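Local coordinates for hypothetical protein PH0822 (Pyrococcus horikoshii, PDB 2YX6) that is of unknown function but binds ADP and carries the domain of dinitrogenase iron-molybdenum cofactor biosynthesis proteins, at residues P6-D9 against S15-S18; F29-I32 against K38-E41; F58-G63 against N81-S86; I99-F102 against K106-I109. All coordinates share one frame; numbering follows the deposited sequence.

Contact 1 (P6-D9 against S15-S18)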
ATOM      1  N   PRO A   6      -1.338 -12.111   6.553  1.00 15.56           N
ATOM      2  CA  PRO A   6      -0.924 -13.515   6.771  1.00 15.25           C
ATOM      3  C   PRO A   6      -1.101 -13.871   8.247  1.00 17.47           C
ATOM      4  O   PRO A   6      -0.712 -13.060   9.120  1.00 16.48           O
ATOM      5  CB  PRO A   6       0.565 -13.529   6.377  1.00 16.04           C
ATOM      6  CG  PRO A   6       1.083 -12.117   6.703  1.00 13.32           C
ATOM      7  CD  PRO A   6      -0.186 -11.191   6.417  1.00 15.32           C
ATOM      8  N   ALA A   7      -1.730 -15.018   8.541  1.00 18.31           N
ATOM      9  CA  ALA A   7      -2.017 -15.391   9.921  1.00 21.58           C
ATOM     10  C   ALA A   7      -1.147 -16.545  10.329  1.00 25.09           C
ATOM     11  O   ALA A   7      -0.841 -17.415   9.506  1.00 24.74           O
ATOM     12  CB  ALA A   7      -3.469 -15.779  10.080  1.00 20.90           C
ATOM     13  N   GLU A   8      -0.800 -16.573  11.612  1.00 28.06           N
ATOM     14  CA  GLU A   8       0.019 -17.624  12.176  1.00 33.80           C
ATOM     15  C   GLU A   8      -0.796 -18.927  12.456  1.00 34.01           C
ATOM     16  O   GLU A   8      -0.274 -20.044  12.438  1.00 34.74           O
ATOM     17  CB  GLU A   8       0.674 -17.078  13.447  1.00 33.07           C
ATOM     18  CG  GLU A   8       1.534 -18.074  14.201  1.00 38.24           C
ATOM     19  CD  GLU A   8       1.927 -17.576  15.595  1.00 39.89           C
ATOM     20  OE1 GLU A   8       2.292 -16.384  15.740  1.00 47.48           O
ATOM     21  OE2 GLU A   8       1.854 -18.383  16.559  1.00 48.94           O
ATOM     22  N   ASP A   9      -2.087 -18.763  12.688  1.00 34.83           N
ATOM     23  CA  ASP A   9      -2.991 -19.797  13.154  1.00 35.15           C
ATOM     24  C   ASP A   9      -4.205 -19.669  12.279  1.00 34.45           C
ATOM     25  O   ASP A   9      -4.332 -18.682  11.563  1.00 34.00           O
ATOM     26  CB  ASP A   9      -3.443 -19.432  14.582  1.00 36.24           C
ATOM     27  CG  ASP A   9      -2.341 -19.553  15.595  1.00 40.98           C
ATOM     28  OD1 ASP A   9      -1.324 -20.248  15.330  1.00 46.09           O
ATOM     29  OD2 ASP A   9      -2.483 -18.953  16.691  1.00 49.37           O
ATOM     30  N   SER A  15      -5.808 -14.268  15.582  1.00 21.21           N
ATOM     31  CA  SER A  15      -4.477 -14.824  15.352  1.00 21.37           C
ATOM     32  C   SER A  15      -3.460 -13.702  15.311  1.00 20.52           C
ATOM     33  O   SER A  15      -3.817 -12.554  15.279  1.00 21.36           O
ATOM     34  CB  SER A  15      -4.411 -15.624  14.036  1.00 22.57           C
ATOM     35  OG  SER A  15      -3.071 -16.107  13.835  1.00 20.73           O
ATOM     36  N   ASN A  16      -2.184 -14.020  15.328  1.00 21.80           N
ATOM     37  CA  ASN A  16      -1.169 -12.973  15.163  1.00 21.58           C
ATOM     38  C   ASN A  16      -0.755 -12.924  13.689  1.00 21.70           C
ATOM     39  O   ASN A  16      -0.903 -13.901  12.971  1.00 21.68           O
ATOM     40  CB  ASN A  16       0.073 -13.283  16.007  1.00 22.56           C
ATOM     41  CG  ASN A  16      -0.194 -13.270  17.536  1.00 26.21           C
ATOM     42  OD1 ASN A  16      -0.719 -12.301  18.103  1.00 26.48           O
ATOM     43  ND2 ASN A  16       0.220 -14.351  18.205  1.00 26.64           N
ATOM     44  N   VAL A  17      -0.203 -11.801  13.258  1.00 20.97           N
ATOM     45  CA  VAL A  17       0.425 -11.708  11.961  1.00 21.31           C
ATOM     46  C   VAL A  17       1.529 -12.741  11.944  1.00 23.35           C
ATOM     47  O   VAL A  17       2.329 -12.777  12.840  1.00 22.28           O
ATOM     48  CB  VAL A  17       0.975 -10.242  11.692  1.00 21.86           C
ATOM     49  CG1 VAL A  17       1.740 -10.133  10.329  1.00 19.74           C
ATOM     50  CG2 VAL A  17      -0.185  -9.191  11.808  1.00 17.63           C
ATOM     51  N   SER A  18       1.537 -13.611  10.940  1.00 25.16           N
ATOM     52  CA  SER A  18       2.618 -14.577  10.777  1.00 27.24           C
ATOM     53  C   SER A  18       3.895 -13.821  10.500  1.00 27.47           C
ATOM     54  O   SER A  18       3.928 -12.890   9.694  1.00 27.24           O
ATOM     55  CB  SER A  18       2.317 -15.540   9.633  1.00 27.04           C
ATOM     56  OG  SER A  18       2.492 -14.842   8.409  1.00 34.12           O
TER

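Contact 2 (F29-I32 against K38-E41)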
ATOM      1  N   PHE A  29      -8.731 -11.730   5.264  1.00 16.55           N
ATOM      2  CA  PHE A  29      -9.139 -10.692   4.316  1.00 16.77           C
ATOM      3  C   PHE A  29     -10.162  -9.862   5.059  1.00 17.10           C
ATOM      4  O   PHE A  29     -11.166 -10.388   5.565  1.00 18.40           O
ATOM      5  CB  PHE A  29      -9.748 -11.319   3.037  1.00 16.60           C
ATOM      6  CG  PHE A  29      -8.772 -12.080   2.247  1.00 15.14           C
ATOM      7  CD1 PHE A  29      -7.952 -11.421   1.338  1.00 15.79           C
ATOM      8  CD2 PHE A  29      -8.565 -13.426   2.479  1.00 16.97           C
ATOM      9  CE1 PHE A  29      -6.987 -12.122   0.594  1.00 17.25           C
ATOM     10  CE2 PHE A  29      -7.585 -14.142   1.735  1.00 13.37           C
ATOM     11  CZ  PHE A  29      -6.830 -13.469   0.771  1.00 18.35           C
ATOM     12  N   VAL A  30      -9.898  -8.578   5.153  1.00 18.41           N
ATOM     13  CA  VAL A  30     -10.775  -7.726   5.948  1.00 20.02           C
ATOM     14  C   VAL A  30     -11.312  -6.617   5.079  1.00 21.71           C
ATOM     15  O   VAL A  30     -10.502  -5.810   4.510  1.00 22.46           O
ATOM     16  CB  VAL A  30     -10.004  -7.027   7.114  1.00 20.30           C
ATOM     17  CG1 VAL A  30     -11.033  -6.138   7.901  1.00 19.98           C
ATOM     18  CG2 VAL A  30      -9.343  -8.082   8.045  1.00 18.95           C
ATOM     19  N   ASP A  31     -12.642  -6.533   4.982  1.00 22.71           N
ATOM     20  CA  ASP A  31     -13.271  -5.458   4.266  1.00 24.41           C
ATOM     21  C   ASP A  31     -13.540  -4.265   5.138  1.00 25.26           C
ATOM     22  O   ASP A  31     -14.305  -4.350   6.113  1.00 24.78           O
ATOM     23  CB  ASP A  31     -14.594  -5.894   3.668  1.00 25.46           C
ATOM     24  CG  ASP A  31     -14.394  -6.765   2.490  1.00 29.57           C
ATOM     25  OD1 ASP A  31     -13.733  -7.806   2.642  1.00 32.62           O
ATOM     26  OD2 ASP A  31     -14.916  -6.406   1.422  1.00 36.21           O
ATOM     27  N   ILE A  32     -12.926  -3.148   4.772  1.00 24.70           N
ATOM     28  CA  ILE A  32     -13.004  -1.948   5.612  1.00 26.47           C
ATOM     29  C   ILE A  32     -13.781  -0.872   4.831  1.00 29.19           C
ATOM     30  O   ILE A  32     -13.530  -0.622   3.636  1.00 29.95           O
ATOM     31  CB  ILE A  32     -11.599  -1.523   6.106  1.00 25.58           C
ATOM     32  CG1 ILE A  32     -11.100  -2.610   7.056  1.00 24.98           C
ATOM     33  CG2 ILE A  32     -11.653  -0.160   6.876  1.00 23.51           C
ATOM     34  CD1 ILE A  32      -9.600  -2.574   7.433  1.00 24.62           C
ATOM     35  N   LYS A  38     -16.438  -4.363   7.785  1.00 27.54           N
ATOM     36  CA  LYS A  38     -17.674  -4.919   7.245  1.00 27.09           C
ATOM     37  C   LYS A  38     -17.694  -6.440   7.071  1.00 25.76           C
ATOM     38  O   LYS A  38     -18.742  -7.049   6.989  1.00 25.70           O
ATOM     39  CB  LYS A  38     -17.979  -4.238   5.909  1.00 27.87           C
ATOM     40  CG  LYS A  38     -18.732  -2.914   6.076  1.00 32.78           C
ATOM     41  CD  LYS A  38     -20.227  -3.090   5.836  1.00 39.17           C
ATOM     42  CE  LYS A  38     -20.619  -2.857   4.372  1.00 39.33           C
ATOM     43  NZ  LYS A  38     -21.005  -1.405   4.181  1.00 44.41           N
ATOM     44  N   ASN A  39     -16.528  -7.056   6.969  1.00 24.88           N
ATOM     45  CA  ASN A  39     -16.458  -8.467   6.687  1.00 24.13           C
ATOM     46  C   ASN A  39     -15.067  -8.961   7.057  1.00 23.28           C
ATOM     47  O   ASN A  39     -14.075  -8.235   6.809  1.00 21.81           O
ATOM     48  CB  ASN A  39     -16.748  -8.644   5.217  1.00 24.37           C
ATOM     49  CG  ASN A  39     -17.084 -10.059   4.852  1.00 31.99           C
ATOM     50  OD1 ASN A  39     -16.207 -10.861   4.481  1.00 35.19           O
ATOM     51  ND2 ASN A  39     -18.371 -10.375   4.889  1.00 37.79           N
ATOM     52  N   VAL A  40     -15.002 -10.142   7.682  1.00 20.61           N
ATOM     53  CA  VAL A  40     -13.743 -10.860   7.876  1.00 21.06           C
ATOM     54  C   VAL A  40     -13.841 -12.224   7.196  1.00 22.40           C
ATOM     55  O   VAL A  40     -14.861 -12.897   7.270  1.00 21.81           O
ATOM     56  CB  VAL A  40     -13.429 -11.055   9.337  1.00 20.67           C
ATOM     57  CG1 VAL A  40     -12.201 -12.002   9.541  1.00 21.45           C
ATOM     58  CG2 VAL A  40     -13.264  -9.703  10.029  1.00 20.52           C
ATOM     59  N   GLU A  41     -12.797 -12.605   6.473  1.00 22.88           N
ATOM     60  CA  GLU A  41     -12.807 -13.850   5.729  1.00 22.38           C
ATOM     61  C   GLU A  41     -11.508 -14.522   6.046  1.00 23.11           C
ATOM     62  O   GLU A  41     -10.448 -13.928   5.878  1.00 21.07           O
ATOM     63  CB  GLU A  41     -13.019 -13.576   4.229  1.00 22.84           C
ATOM     64  CG  GLU A  41     -12.620 -14.723   3.297  1.00 29.08           C
ATOM     65  CD  GLU A  41     -13.740 -15.187   2.354  1.00 37.13           C
ATOM     66  OE1 GLU A  41     -13.589 -16.310   1.787  1.00 40.77           O
ATOM     67  OE2 GLU A  41     -14.788 -14.475   2.180  1.00 38.62           O
TER

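Contact 3 (F58-G63 against N81-S86)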
ATOM      1  N   PHE A  58      -2.766 -15.328  -5.618  1.00 23.02           N
ATOM      2  CA  PHE A  58      -3.775 -15.749  -4.641  1.00 22.62           C
ATOM      3  C   PHE A  58      -4.439 -14.538  -4.004  1.00 21.93           C
ATOM      4  O   PHE A  58      -5.663 -14.401  -4.018  1.00 21.10           O
ATOM      5  CB  PHE A  58      -3.085 -16.612  -3.587  1.00 24.15           C
ATOM      6  CG  PHE A  58      -3.969 -17.026  -2.468  1.00 24.74           C
ATOM      7  CD1 PHE A  58      -4.946 -17.950  -2.670  1.00 24.77           C
ATOM      8  CD2 PHE A  58      -3.860 -16.419  -1.213  1.00 26.67           C
ATOM      9  CE1 PHE A  58      -5.798 -18.330  -1.629  1.00 27.27           C
ATOM     10  CE2 PHE A  58      -4.692 -16.777  -0.188  1.00 26.48           C
ATOM     11  CZ  PHE A  58      -5.678 -17.753  -0.399  1.00 25.85           C
ATOM     12  N   ILE A  59      -3.613 -13.611  -3.503  1.00 20.81           N
ATOM     13  CA  ILE A  59      -4.127 -12.374  -2.869  1.00 20.19           C
ATOM     14  C   ILE A  59      -4.955 -11.506  -3.844  1.00 20.38           C
ATOM     15  O   ILE A  59      -6.099 -11.174  -3.554  1.00 19.43           O
ATOM     16  CB  ILE A  59      -2.960 -11.623  -2.166  1.00 20.19           C
ATOM     17  CG1 ILE A  59      -2.380 -12.510  -1.072  1.00 20.21           C
ATOM     18  CG2 ILE A  59      -3.408 -10.322  -1.604  1.00 21.22           C
ATOM     19  CD1 ILE A  59      -3.456 -12.943  -0.009  1.00 20.02           C
ATOM     20  N   LYS A  60      -4.408 -11.192  -5.019  1.00 22.20           N
ATOM     21  CA  LYS A  60      -5.110 -10.459  -6.063  1.00 23.34           C
ATOM     22  C   LYS A  60      -6.443 -11.111  -6.436  1.00 23.09           C
ATOM     23  O   LYS A  60      -7.461 -10.453  -6.511  1.00 21.85           O
ATOM     24  CB  LYS A  60      -4.230 -10.320  -7.297  1.00 23.53           C
ATOM     25  CG  LYS A  60      -4.753  -9.222  -8.286  1.00 26.92           C
ATOM     26  CD  LYS A  60      -3.987  -9.231  -9.606  1.00 27.66           C
ATOM     27  CE  LYS A  60      -4.451  -8.170 -10.623  1.00 33.02           C
ATOM     28  NZ  LYS A  60      -3.941  -8.454 -12.047  1.00 33.79           N
ATOM     29  N   ASP A  61      -6.433 -12.437  -6.587  1.00 22.86           N
ATOM     30  CA  ASP A  61      -7.652 -13.187  -6.913  1.00 25.19           C
ATOM     31  C   ASP A  61      -8.728 -13.070  -5.829  1.00 24.92           C
ATOM     32  O   ASP A  61      -9.894 -13.246  -6.109  1.00 25.25           O
ATOM     33  CB  ASP A  61      -7.339 -14.653  -7.162  1.00 24.29           C
ATOM     34  CG  ASP A  61      -6.451 -14.865  -8.414  1.00 30.35           C
ATOM     35  OD1 ASP A  61      -6.464 -13.985  -9.316  1.00 31.46           O
ATOM     36  OD2 ASP A  61      -5.721 -15.907  -8.458  1.00 34.84           O
ATOM     37  N   HIS A  62      -8.311 -12.793  -4.596  1.00 24.68           N
ATOM     38  CA  HIS A  62      -9.239 -12.513  -3.512  1.00 24.14           C
ATOM     39  C   HIS A  62      -9.637 -11.059  -3.328  1.00 23.21           C
ATOM     40  O   HIS A  62     -10.353 -10.731  -2.402  1.00 24.87           O
ATOM     41  CB  HIS A  62      -8.700 -13.111  -2.228  1.00 24.92           C
ATOM     42  CG  HIS A  62      -8.945 -14.591  -2.132  1.00 26.94           C
ATOM     43  ND1 HIS A  62      -8.185 -15.513  -2.819  1.00 27.95           N
ATOM     44  CD2 HIS A  62      -9.897 -15.300  -1.471  1.00 24.97           C
ATOM     45  CE1 HIS A  62      -8.628 -16.733  -2.553  1.00 27.97           C
ATOM     46  NE2 HIS A  62      -9.667 -16.630  -1.739  1.00 28.87           N
ATOM     47  N   GLY A  63      -9.239 -10.200  -4.234  1.00 22.50           N
ATOM     48  CA  GLY A  63      -9.709  -8.803  -4.226  1.00 20.73           C
ATOM     49  C   GLY A  63      -8.927  -7.892  -3.302  1.00 21.45           C
ATOM     50  O   GLY A  63      -9.324  -6.759  -3.111  1.00 19.70           O
ATOM     51  N   ASN A  81       3.501  -5.266  -6.137  1.00 18.94           N
ATOM     52  CA  ASN A  81       3.469  -3.971  -6.698  1.00 19.12           C
ATOM     53  C   ASN A  81       3.153  -3.997  -8.196  1.00 19.27           C
ATOM     54  O   ASN A  81       2.394  -3.157  -8.694  1.00 20.84           O
ATOM     55  CB  ASN A  81       4.823  -3.312  -6.406  1.00 18.15           C
ATOM     56  CG  ASN A  81       4.929  -2.789  -4.956  1.00 20.81           C
ATOM     57  OD1 ASN A  81       3.999  -2.918  -4.131  1.00 15.59           O
ATOM     58  ND2 ASN A  81       6.088  -2.233  -4.646  1.00 17.91           N
ATOM     59  N   SER A  82       3.655  -5.006  -8.898  1.00 19.89           N
ATOM     60  CA  SER A  82       3.422  -5.115 -10.323  1.00 19.49           C
ATOM     61  C   SER A  82       1.937  -5.420 -10.558  1.00 19.59           C
ATOM     62  O   SER A  82       1.408  -5.109 -11.632  1.00 20.61           O
ATOM     63  CB  SER A  82       4.325  -6.180 -10.939  1.00 20.00           C
ATOM     64  OG  SER A  82       3.794  -7.478 -10.655  1.00 25.34           O
ATOM     65  N   LEU A  83       1.275  -6.008  -9.570  1.00 19.13           N
ATOM     66  CA  LEU A  83      -0.160  -6.346  -9.620  1.00 18.21           C
ATOM     67  C   LEU A  83      -1.023  -5.238  -8.995  1.00 19.52           C
ATOM     68  O   LEU A  83      -2.246  -5.400  -8.737  1.00 20.37           O
ATOM     69  CB  LEU A  83      -0.352  -7.639  -8.864  1.00 18.96           C
ATOM     70  CG  LEU A  83       0.294  -8.904  -9.480  1.00 17.07           C
ATOM     71  CD1 LEU A  83      -0.193 -10.059  -8.627  1.00 20.00           C
ATOM     72  CD2 LEU A  83      -0.060  -9.134 -10.982  1.00 18.16           C
ATOM     73  N   GLY A  84      -0.384  -4.112  -8.715  1.00 18.81           N
ATOM     74  CA  GLY A  84      -1.134  -2.907  -8.260  1.00 18.84           C
ATOM     75  C   GLY A  84      -1.532  -3.130  -6.825  1.00 18.51           C
ATOM     76  O   GLY A  84      -2.525  -2.559  -6.363  1.00 21.10           O
ATOM     77  N   ILE A  85      -0.794  -4.000  -6.132  1.00 16.36           N
ATOM     78  CA  ILE A  85      -1.044  -4.260  -4.707  1.00 15.74           C
ATOM     79  C   ILE A  85       0.090  -3.688  -3.800  1.00 16.67           C
ATOM     80  O   ILE A  85       1.264  -3.865  -4.097  1.00 15.02           O
ATOM     81  CB  ILE A  85      -1.276  -5.757  -4.442  1.00 16.37           C
ATOM     82  CG1 ILE A  85      -2.467  -6.314  -5.259  1.00 14.91           C
ATOM     83  CG2 ILE A  85      -1.481  -6.037  -2.980  1.00 16.87           C
ATOM     84  CD1 ILE A  85      -2.609  -7.766  -5.015  1.00 19.00           C
ATOM     85  N   SER A  86      -0.304  -2.984  -2.744  1.00 16.59           N
ATOM     86  CA  SER A  86       0.615  -2.269  -1.863  1.00 17.82           C
ATOM     87  C   SER A  86       0.886  -3.154  -0.713  1.00 16.09           C
ATOM     88  O   SER A  86      -0.003  -3.839  -0.266  1.00 17.79           O
ATOM     89  CB  SER A  86      -0.067  -0.995  -1.309  1.00 16.91           C
ATOM     90  OG  SER A  86      -0.335  -0.197  -2.434  1.00 24.38           O
TER

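Contact 4 (I99-F102 against K106-I109)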
ATOM      1  N   ILE A  99      -5.875  -4.120  12.737  1.00 20.90           N
ATOM      2  CA  ILE A  99      -6.944  -3.594  11.911  1.00 21.05           C
ATOM      3  C   ILE A  99      -7.475  -2.300  12.523  1.00 21.74           C
ATOM      4  O   ILE A  99      -7.651  -1.299  11.831  1.00 23.74           O
ATOM      5  CB  ILE A  99      -8.061  -4.695  11.708  1.00 21.14           C
ATOM      6  CG1 ILE A  99      -7.567  -5.752  10.724  1.00 22.11           C
ATOM      7  CG2 ILE A  99      -9.287  -4.135  11.085  1.00 18.08           C
ATOM      8  CD1 ILE A  99      -8.172  -7.074  10.957  1.00 22.64           C
ATOM      9  N   LYS A 100      -7.625  -2.286  13.844  1.00 22.48           N
ATOM     10  CA  LYS A 100      -8.023  -1.077  14.571  1.00 23.19           C
ATOM     11  C   LYS A 100      -6.947   0.008  14.438  1.00 22.09           C
ATOM     12  O   LYS A 100      -7.272   1.144  14.154  1.00 22.47           O
ATOM     13  CB  LYS A 100      -8.293  -1.399  16.062  1.00 24.01           C
ATOM     14  CG  LYS A 100      -8.926  -0.207  16.842  1.00 26.01           C
ATOM     15  CD  LYS A 100      -8.902  -0.454  18.354  1.00 27.09           C
ATOM     16  CE  LYS A 100      -9.438   0.739  19.193  1.00 29.93           C
ATOM     17  NZ  LYS A 100     -10.791   1.196  18.742  1.00 36.80           N
ATOM     18  N   ALA A 101      -5.676  -0.360  14.583  1.00 19.31           N
ATOM     19  CA  ALA A 101      -4.569   0.581  14.395  1.00 21.76           C
ATOM     20  C   ALA A 101      -4.574   1.114  12.976  1.00 22.44           C
ATOM     21  O   ALA A 101      -4.504   2.326  12.764  1.00 23.62           O
ATOM     22  CB  ALA A 101      -3.191  -0.025  14.753  1.00 18.05           C
ATOM     23  N   PHE A 102      -4.678   0.212  12.010  1.00 21.90           N
ATOM     24  CA  PHE A 102      -4.667   0.574  10.605  1.00 21.64           C
ATOM     25  C   PHE A 102      -5.758   1.644  10.244  1.00 21.81           C
ATOM     26  O   PHE A 102      -5.483   2.713   9.669  1.00 20.67           O
ATOM     27  CB  PHE A 102      -4.792  -0.723   9.770  1.00 21.54           C
ATOM     28  CG  PHE A 102      -4.674  -0.484   8.289  1.00 23.76           C
ATOM     29  CD1 PHE A 102      -3.416  -0.293   7.703  1.00 23.21           C
ATOM     30  CD2 PHE A 102      -5.834  -0.378   7.491  1.00 21.29           C
ATOM     31  CE1 PHE A 102      -3.315  -0.016   6.306  1.00 24.57           C
ATOM     32  CE2 PHE A 102      -5.737  -0.105   6.137  1.00 23.33           C
ATOM     33  CZ  PHE A 102      -4.480   0.079   5.546  1.00 23.84           C
ATOM     34  N   LYS A 106      -2.547   4.923  13.152  1.00 26.45           N
ATOM     35  CA  LYS A 106      -1.534   4.668  14.194  1.00 25.94           C
ATOM     36  C   LYS A 106      -1.034   3.207  14.208  1.00 25.69           C
ATOM     37  O   LYS A 106      -1.238   2.418  15.179  1.00 26.11           O
ATOM     38  CB  LYS A 106      -2.071   5.009  15.607  1.00 25.89           C
ATOM     39  CG  LYS A 106      -1.712   6.449  16.091  1.00 30.28           C
ATOM     40  CD  LYS A 106      -2.877   7.048  16.912  1.00 34.11           C
ATOM     41  CE  LYS A 106      -3.528   8.208  16.126  1.00 34.26           C
ATOM     42  NZ  LYS A 106      -2.567   9.374  15.966  1.00 30.24           N
ATOM     43  N   LEU A 107      -0.356   2.825  13.146  1.00 24.33           N
ATOM     44  CA  LEU A 107       0.046   1.458  13.061  1.00 25.24           C
ATOM     45  C   LEU A 107       1.364   1.394  13.816  1.00 25.33           C
ATOM     46  O   LEU A 107       2.149   2.347  13.751  1.00 25.22           O
ATOM     47  CB  LEU A 107       0.172   1.078  11.581  1.00 24.91           C
ATOM     48  CG  LEU A 107      -0.245  -0.304  11.165  1.00 23.22           C
ATOM     49  CD1 LEU A 107      -1.565  -0.493  11.755  1.00 22.55           C
ATOM     50  CD2 LEU A 107      -0.316  -0.377   9.656  1.00 21.76           C
ATOM     51  N   LYS A 108       1.579   0.295  14.547  1.00 26.76           N
ATOM     52  CA  LYS A 108       2.849   0.034  15.247  1.00 29.02           C
ATOM     53  C   LYS A 108       3.814  -0.798  14.414  1.00 27.23           C
ATOM     54  O   LYS A 108       3.586  -1.963  14.213  1.00 27.98           O
ATOM     55  CB  LYS A 108       2.564  -0.669  16.556  1.00 28.88           C
ATOM     56  CG  LYS A 108       2.111   0.352  17.662  1.00 31.18           C
ATOM     57  CD  LYS A 108       1.404  -0.344  18.846  1.00 32.91           C
ATOM     58  CE  LYS A 108       1.755   0.317  20.217  1.00 38.34           C
ATOM     59  NZ  LYS A 108       1.543   1.823  20.265  1.00 39.66           N
ATOM     60  N   ILE A 109       4.893  -0.195  13.942  1.00 25.62           N
ATOM     61  CA  ILE A 109       5.794  -0.873  12.974  1.00 25.36           C
ATOM     62  C   ILE A 109       7.092  -1.298  13.617  1.00 25.37           C
ATOM     63  O   ILE A 109       7.708  -0.510  14.327  1.00 24.93           O
ATOM     64  CB  ILE A 109       6.178   0.095  11.781  1.00 25.04           C
ATOM     65  CG1 ILE A 109       4.917   0.610  11.036  1.00 24.42           C
ATOM     66  CG2 ILE A 109       7.131  -0.586  10.829  1.00 23.64           C
ATOM     67  CD1 ILE A 109       3.912  -0.478  10.734  1.00 24.21           C
TER

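Contact 1 (P6-D9 against S15-S18)
Ala7 and Val17 form a single backbone bridge, their CA atoms 4.9 Å apart, where the end of strand 2-7 meets the 15-18 loop as the chain folds back on itself. The setting is the end of a central strand of the mixed sheet, in the family fold of the nitrogenase cofactor proteins. Two backbone bonds hold the bridge. Ser18 N gives to Pro6 O at 2.9 Å. Glu8 N gives to Asn16 O at 3.0 Å. Asn16 O also accepts from Ser15 OG, so two donors grip this one oxygen.

Ser15 carries the polar end of the contact. Its OG stands anti to its own backbone N (chi1 178°), which turns it toward the loop that follows strand 2-7, where it accepts from Asp9 N at 3.1 Å. The bond is bent, with 135° at the hydrogen. An alanine here would lose both bonds and is likely to leave the Asp9 N-H without its mate and the loop at Asp9 less firmly held. Glu8 and Asn16 run side by side, pointing the same way, their carboxylate and amide planes 45° apart.

At the other end apolar side chains also meet. The Pro6 ring crosses Val17, CG to CG1 at 4.2 Å. Val17 also packs on Ile95 and Val98 of helix 95-103, which covers this side of the loop. Ser18 OG is buried with no polar partner in the model; it lies against the proline ring, 3.1 Å from Pro6 CB.

Contact 2 (F29-I32 against K38-E41)
Phe29 and Glu41 pair through two backbone bonds, and Asp31 begins a second set further along. Phe29 N gives to Glu41 O at 2.9 Å, almost straight at 170°, and Glu41 N returns a bond to Phe29 O. Asp31 N gives to Asn39 O, also at 2.9 Å, and Lys38 N to Asp31 O at 2.7 Å. Val30 and Val40 form the non-hydrogen-bonded pair between these sets. There the CA-H groups lean on carbonyls: Val30 CA is 3.4 Å from Asn39 O, and Val40 CA is 3.5 Å from Phe29 O.

This is a beta hairpin of strands 26-33 and 36-44, antiparallel at 175°, and strand 36-44 is the outermost of the sheet on this side within the chain.

The side chains of Phe29, Asp31, Asn39 and Glu41 share one face. Asp31 and Asn39 lie alongside each other, CB to CB at 3.8 Å, with carboxylate and amide planes turned 74° apart. Asp31 OD2 makes a salt bridge with Arg2. The Phe29 ring stacks with His62. The ring edge, at CD2, lies 3.9 Å from Glu41 O.

Contact 3 (F58-G63 against N81-S86)
Lys60 and Ile85 make the close part of this contact. Ile85 CD1 comes within 3.8 Å of Lys60 CB, and it also lies 4.3 Å from Ile59 CG2. The isoleucine tip therefore rests on the last turn of helix 54-61, against the base of the lysine chain.

The other side is looser. The Lys60 chain is fully extended, with CG anti to its backbone N (chi1 -164°), and this carries its methylenes across Leu83. Lys60 CD is 4.0 Å from both Leu83 CB and Leu83 CD1. Its NZ passes the leucine and makes a weak hydrogen bond to Gly105 O of the second subunit. With an alanine in place of Lys60, Leu83 would probably be less well covered and Gly105 O of that subunit would lose a weak donor.

Asn81, seen to bind ADP in this protein, lies near the end of helix 74-82. Gly84, with positive phi, is the C-prime residue of the Schellman motif that ends this helix; this turn places Leu83 and Ile85 to face helix 54-61. No hydrogen bond crosses between 58-63 and 81-86. The two helix ends are thus joined by apolar packing, with the Lys60 ammonium carried past it to the subunit interface.

Contact 4 (I99-F102 against K106-I109)
Leu107 lies across the C-terminal part of helix 95-103, its two methyls on different residues. CD1 sits over the helix backbone, 3.2 Å from Phe102 N and 3.4 Å from Ala101 CB. The second distance is tighter than usual for two carbons, so the exact placing of this methyl is doubtful. CD2 reaches the Phe102 ring instead. It meets the ring at its edge, in the ring plane, 3.7 Å from Phe102 CD1, and not over a face. The two side chains cross at a slant. Phe102 has CG anti to its backbone N (chi1 -175°), and this presents the ring's edge to Leu107.

Ala101 points its CB at the returning chain and touches Lys106 O at 3.2 Å. One hydrogen bond joins the backbones: Lys106 N gives to Ala101 O at 3.3 Å, a long bond. It ties the chain to the helix just after the helix ends.

The Phe102 ring packs on Ile66 and Leu68 of strand 66-68, and on Gly84 of the second subunit. Leu107 packs on Asn81 of that subunit, and Ile99 faces Val30 and Ile32 of strand 26-33.

The four contacts follow one another along the chain, each closing before the next opens. Contacts 1 and 2 share the mixed sheet, where strands 2-7 and 26-33 are neighbours; their centres are about 15 Å apart. Contact 2 is the link between the two helical sides. It touches contact 3 through Phe29 on one face of the sheet and contact 4 through Val30 on the other. Its centre is about 16 Å from the centre of each. Contacts 3 and 4 lie on opposite sides of the chain's centre, their own centres about 21 Å apart, and both touch the second subunit. Asn81 of contact 3, an ADP-binding residue, lies near this interface, which suggests that the nucleotide site is close to it.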